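Local coordinates for ribonuclease mar1, putative (Trypanosoma cruzi, PDB 1YZV), which is of unproven function but, as an isochorismatase-superfamily protein, probably acts as a hydrolase, at residues F32-C42 with V114-V122. Residues are numbered along the deposited sequence; the frame is centred on the assembly and turned at random.
Sequences FMGRIANSANC and VLWGFETHV
Trp116, near the end of strand 110-118, brings the edge of its indole toward the backbone of Cys42, with NE1 3.8 Å from Cys42 O, while Phe49, from the same helix 39-56 as Cys42, meets its ring. Phe118 carries most of the contact. With CG anti to the carbonyl carbon (chi1 -53°), its ring enters the bend between helices 30-33 and 39-56. Ile36 lies squarely over one face, CG1 4.1 Å from the ring centroid and 4° off the normal. Phe32 CB packs obliquely, 3.3 Å from Phe118 CD2, and the two phenyl planes are 55° apart. In the parallel, Rossmann-like isochorismatase fold, the bend follows strand 20-26, the neighbour of strand 110-118, so the contact joins the C-terminal ends of two adjacent strands. Met33 SD makes a Met-aromatic contact at the edge of the Phe118 ring, Ser39 CB comes to 3.7 Å from Phe118 CZ, and Cys42 SG approaches obliquely, 3.6 Å from Phe118 CE1. Ser39 OG donates a hydrogen bond to Met33 O (2.7 Å), which ties the two ends of the bend together. A cis peptide links Phe118 to Glu119, a feature known near the active site of this superfamily. Glu119 CG lies against Ile36 CD1 at 3.9 Å, and its carboxylate reaches the edge of the Phe32 ring through OE2, while OE1 accepts a hydrogen bond from Gln148 N.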
loop_
_atom_site.group_PDB
_atom_site.type_symbol
_atom_site.label_atom_id
_atom_site.label_comp_id
_atom_site.label_asym_id
_atom_site.label_seq_id
_atom_site.Cartn_x
_atom_site.Cartn_y
_atom_site.Cartn_z
ATOM N N PHE A 32 3.529 15.837 -25.334
ATOM C CA PHE A 32 2.865 15.095 -24.268
ATOM C C PHE A 32 1.610 15.815 -23.725
ATOM O O PHE A 32 0.830 15.208 -22.969
ATOM C CB PHE A 32 3.814 14.940 -23.068
ATOM C CG PHE A 32 5.027 14.106 -23.330
ATOM C CD1 PHE A 32 4.954 12.709 -23.273
ATOM C CD2 PHE A 32 6.280 14.710 -23.432
ATOM C CE1 PHE A 32 6.115 11.925 -23.383
ATOM C CE2 PHE A 32 7.455 13.945 -23.558
ATOM C CZ PHE A 32 7.370 12.555 -23.540
ATOM N N MET A 33 1.517 17.123 -23.955
ATOM C CA MET A 33 0.495 17.939 -23.284
ATOM C C MET A 33 -0.910 17.452 -23.598
ATOM O O MET A 33 -1.757 17.424 -22.707
ATOM C CB MET A 33 0.635 19.413 -23.650
ATOM C CG MET A 33 1.919 20.084 -23.142
ATOM S SD MET A 33 2.100 19.994 -21.313
ATOM C CE MET A 33 0.754 21.061 -20.845
ATOM N N GLY A 34 -1.123 16.986 -24.829
ATOM C CA GLY A 34 -2.422 16.528 -25.259
ATOM C C GLY A 34 -2.663 15.045 -25.107
ATOM O O GLY A 34 -3.588 14.533 -25.716
ATOM N N ARG A 35 -1.725 14.337 -24.497
ATOM C CA ARG A 35 -1.721 12.881 -24.374
ATOM C C ARG A 35 -1.689 12.441 -22.886
ATOM O O ARG A 35 -2.082 11.351 -22.549
ATOM C CB ARG A 35 -0.464 12.354 -25.107
ATOM C CG ARG A 35 -0.295 12.962 -26.525
ATOM C CD ARG A 35 1.014 12.532 -27.166
ATOM N NE ARG A 35 1.075 11.105 -27.396
ATOM C CZ ARG A 35 0.809 10.511 -28.559
ATOM N NH1 ARG A 35 0.531 11.222 -29.656
ATOM N NH2 ARG A 35 0.884 9.180 -28.630
ATOM N N ILE A 36 -1.372 13.356 -21.981
ATOM C CA ILE A 36 -1.319 13.041 -20.543
ATOM C C ILE A 36 -2.488 13.801 -19.913
ATOM O O ILE A 36 -2.526 15.021 -19.978
ATOM C CB ILE A 36 -0.004 13.528 -19.963
ATOM C CG1 ILE A 36 1.159 12.900 -20.709
ATOM C CG2 ILE A 36 0.073 13.324 -18.390
ATOM C CD1 ILE A 36 1.838 11.881 -20.028
ATOM N N ALA A 37 -3.490 13.081 -19.404
ATOM C CA ALA A 37 -4.715 13.699 -18.926
ATOM C C ALA A 37 -4.516 14.885 -17.964
ATOM O O ALA A 37 -5.271 15.877 -17.996
ATOM C CB ALA A 37 -5.614 12.634 -18.269
ATOM N N ASN A 38 -3.623 14.745 -16.998
ATOM C CA ASN A 38 -3.431 15.821 -16.002
ATOM C C ASN A 38 -2.228 16.740 -16.338
ATOM O O ASN A 38 -1.615 17.324 -15.434
ATOM C CB ASN A 38 -3.242 15.223 -14.618
ATOM C CG ASN A 38 -1.967 14.406 -14.537
ATOM O OD1 ASN A 38 -1.655 13.722 -15.498
ATOM N ND2 ASN A 38 -1.301 14.371 -13.351
ATOM N N SER A 39 -1.854 16.815 -17.618
ATOM C CA SER A 39 -0.710 17.653 -18.033
ATOM C C SER A 39 -0.753 19.051 -17.436
ATOM O O SER A 39 0.318 19.638 -17.108
ATOM C CB SER A 39 -0.570 17.708 -19.557
ATOM O OG SER A 39 -1.656 18.320 -20.184
ATOM N N ALA A 40 -1.958 19.634 -17.343
ATOM C CA ALA A 40 -2.091 20.987 -16.827
ATOM C C ALA A 40 -1.603 21.109 -15.344
ATOM O O ALA A 40 -0.952 22.097 -14.994
ATOM C CB ALA A 40 -3.538 21.492 -16.979
ATOM N N ASN A 41 -1.827 20.076 -14.521
ATOM C CA ASN A 41 -1.302 20.061 -13.159
ATOM C C ASN A 41 0.216 19.922 -13.107
ATOM O O ASN A 41 0.847 20.432 -12.204
ATOM C CB ASN A 41 -1.952 18.930 -12.327
ATOM C CG ASN A 41 -3.323 19.308 -11.786
ATOM O OD1 ASN A 41 -3.789 20.447 -11.969
ATOM N ND2 ASN A 41 -3.970 18.358 -11.056
ATOM N N CYS A 42 0.797 19.228 -14.087
ATOM C CA CYS A 42 2.220 18.982 -14.120
ATOM C C CYS A 42 2.955 20.284 -14.469
ATOM O O CYS A 42 3.937 20.637 -13.824
ATOM C CB CYS A 42 2.534 17.845 -15.117
ATOM S SG CYS A 42 1.768 16.295 -14.629
ATOM N N VAL A 114 13.652 16.715 -5.547
ATOM C CA VAL A 114 12.228 16.750 -5.740
ATOM C C VAL A 114 11.996 16.494 -7.226
ATOM O O VAL A 114 12.450 17.266 -8.089
ATOM C CB VAL A 114 11.645 18.111 -5.316
ATOM C CG1 VAL A 114 10.186 18.242 -5.712
ATOM C CG2 VAL A 114 11.825 18.299 -3.808
ATOM N N LEU A 115 11.258 15.428 -7.521
ATOM C CA LEU A 115 11.135 14.889 -8.890
ATOM C C LEU A 115 9.675 14.832 -9.340
ATOM O O LEU A 115 8.807 14.327 -8.617
ATOM C CB LEU A 115 11.742 13.489 -8.958
ATOM C CG LEU A 115 11.593 12.603 -10.223
ATOM C CD1 LEU A 115 12.247 13.284 -11.464
ATOM C CD2 LEU A 115 12.245 11.207 -9.956
ATOM N N TRP A 116 9.420 15.298 -10.557
ATOM C CA TRP A 116 8.077 15.217 -11.146
ATOM C C TRP A 116 8.140 15.340 -12.670
ATOM O O TRP A 116 9.183 15.649 -13.213
ATOM C CB TRP A 116 7.139 16.307 -10.555
ATOM C CG TRP A 116 7.393 17.666 -11.048
ATOM C CD1 TRP A 116 6.703 18.286 -12.067
ATOM C CD2 TRP A 116 8.567 18.476 -10.825
ATOM N NE1 TRP A 116 7.323 19.451 -12.428
ATOM C CE2 TRP A 116 8.428 19.636 -11.645
ATOM C CE3 TRP A 116 9.609 18.447 -9.886
ATOM C CZ2 TRP A 116 9.387 20.677 -11.664
ATOM C CZ3 TRP A 116 10.550 19.490 -9.900
ATOM C CH2 TRP A 116 10.427 20.591 -10.787
ATOM N N GLY A 117 7.055 14.962 -13.333
ATOM C CA GLY A 117 6.919 15.168 -14.766
ATOM C C GLY A 117 6.383 13.959 -15.500
ATOM O O GLY A 117 5.472 13.249 -14.986
ATOM N N PHE A 118 6.816 13.840 -16.755
ATOM C CA PHE A 118 6.344 12.807 -17.662
ATOM C C PHE A 118 7.489 11.835 -18.030
ATOM O O PHE A 118 8.639 12.237 -18.115
ATOM C CB PHE A 118 5.864 13.375 -18.975
ATOM C CG PHE A 118 4.830 14.489 -18.874
ATOM C CD1 PHE A 118 3.868 14.504 -17.907
ATOM C CD2 PHE A 118 4.696 15.358 -19.966
ATOM C CE1 PHE A 118 2.888 15.513 -17.913
ATOM C CE2 PHE A 118 3.734 16.365 -19.973
ATOM C CZ PHE A 118 2.864 16.465 -18.922
ATOM N N GLU A 119 7.180 10.558 -18.260
ATOM C CA GLU A 119 5.950 9.906 -17.861
ATOM C C GLU A 119 6.292 9.170 -16.560
ATOM O O GLU A 119 7.439 8.744 -16.369
ATOM C CB GLU A 119 5.483 8.897 -18.926
ATOM C CG GLU A 119 4.944 9.545 -20.182
ATOM C CD GLU A 119 4.194 8.572 -21.105
ATOM O OE1 GLU A 119 3.154 7.999 -20.733
ATOM O OE2 GLU A 119 4.644 8.420 -22.235
ATOM N N THR A 120 5.302 9.032 -15.689
ATOM C CA THR A 120 5.476 8.449 -14.338
ATOM C C THR A 120 6.177 7.082 -14.354
ATOM O O THR A 120 7.090 6.848 -13.586
ATOM C CB THR A 120 4.124 8.350 -13.611
ATOM O OG1 THR A 120 3.416 9.596 -13.744
ATOM C CG2 THR A 120 4.311 8.048 -12.111
ATOM N N HIS A 121 5.785 6.215 -15.295
ATOM C CA HIS A 121 6.239 4.841 -15.354
ATOM C C HIS A 121 7.471 4.642 -16.200
ATOM O O HIS A 121 7.957 3.511 -16.363
ATOM C CB HIS A 121 5.111 3.929 -15.851
ATOM C CG HIS A 121 4.668 4.213 -17.249
ATOM N ND1 HIS A 121 4.160 5.434 -17.629
ATOM C CD2 HIS A 121 4.691 3.442 -18.373
ATOM C CE1 HIS A 121 3.957 5.428 -18.936
ATOM N NE2 HIS A 121 4.192 4.210 -19.396
ATOM N N VAL A 122 7.966 5.722 -16.789
ATOM C CA VAL A 122 9.177 5.639 -17.629
ATOM C C VAL A 122 10.306 6.532 -17.132
ATOM O O VAL A 122 11.063 6.163 -16.232
ATOM C CB VAL A 122 8.857 5.864 -19.130
ATOM C CG1 VAL A 122 10.120 5.700 -20.016
ATOM C CG2 VAL A 122 7.804 4.840 -19.581
#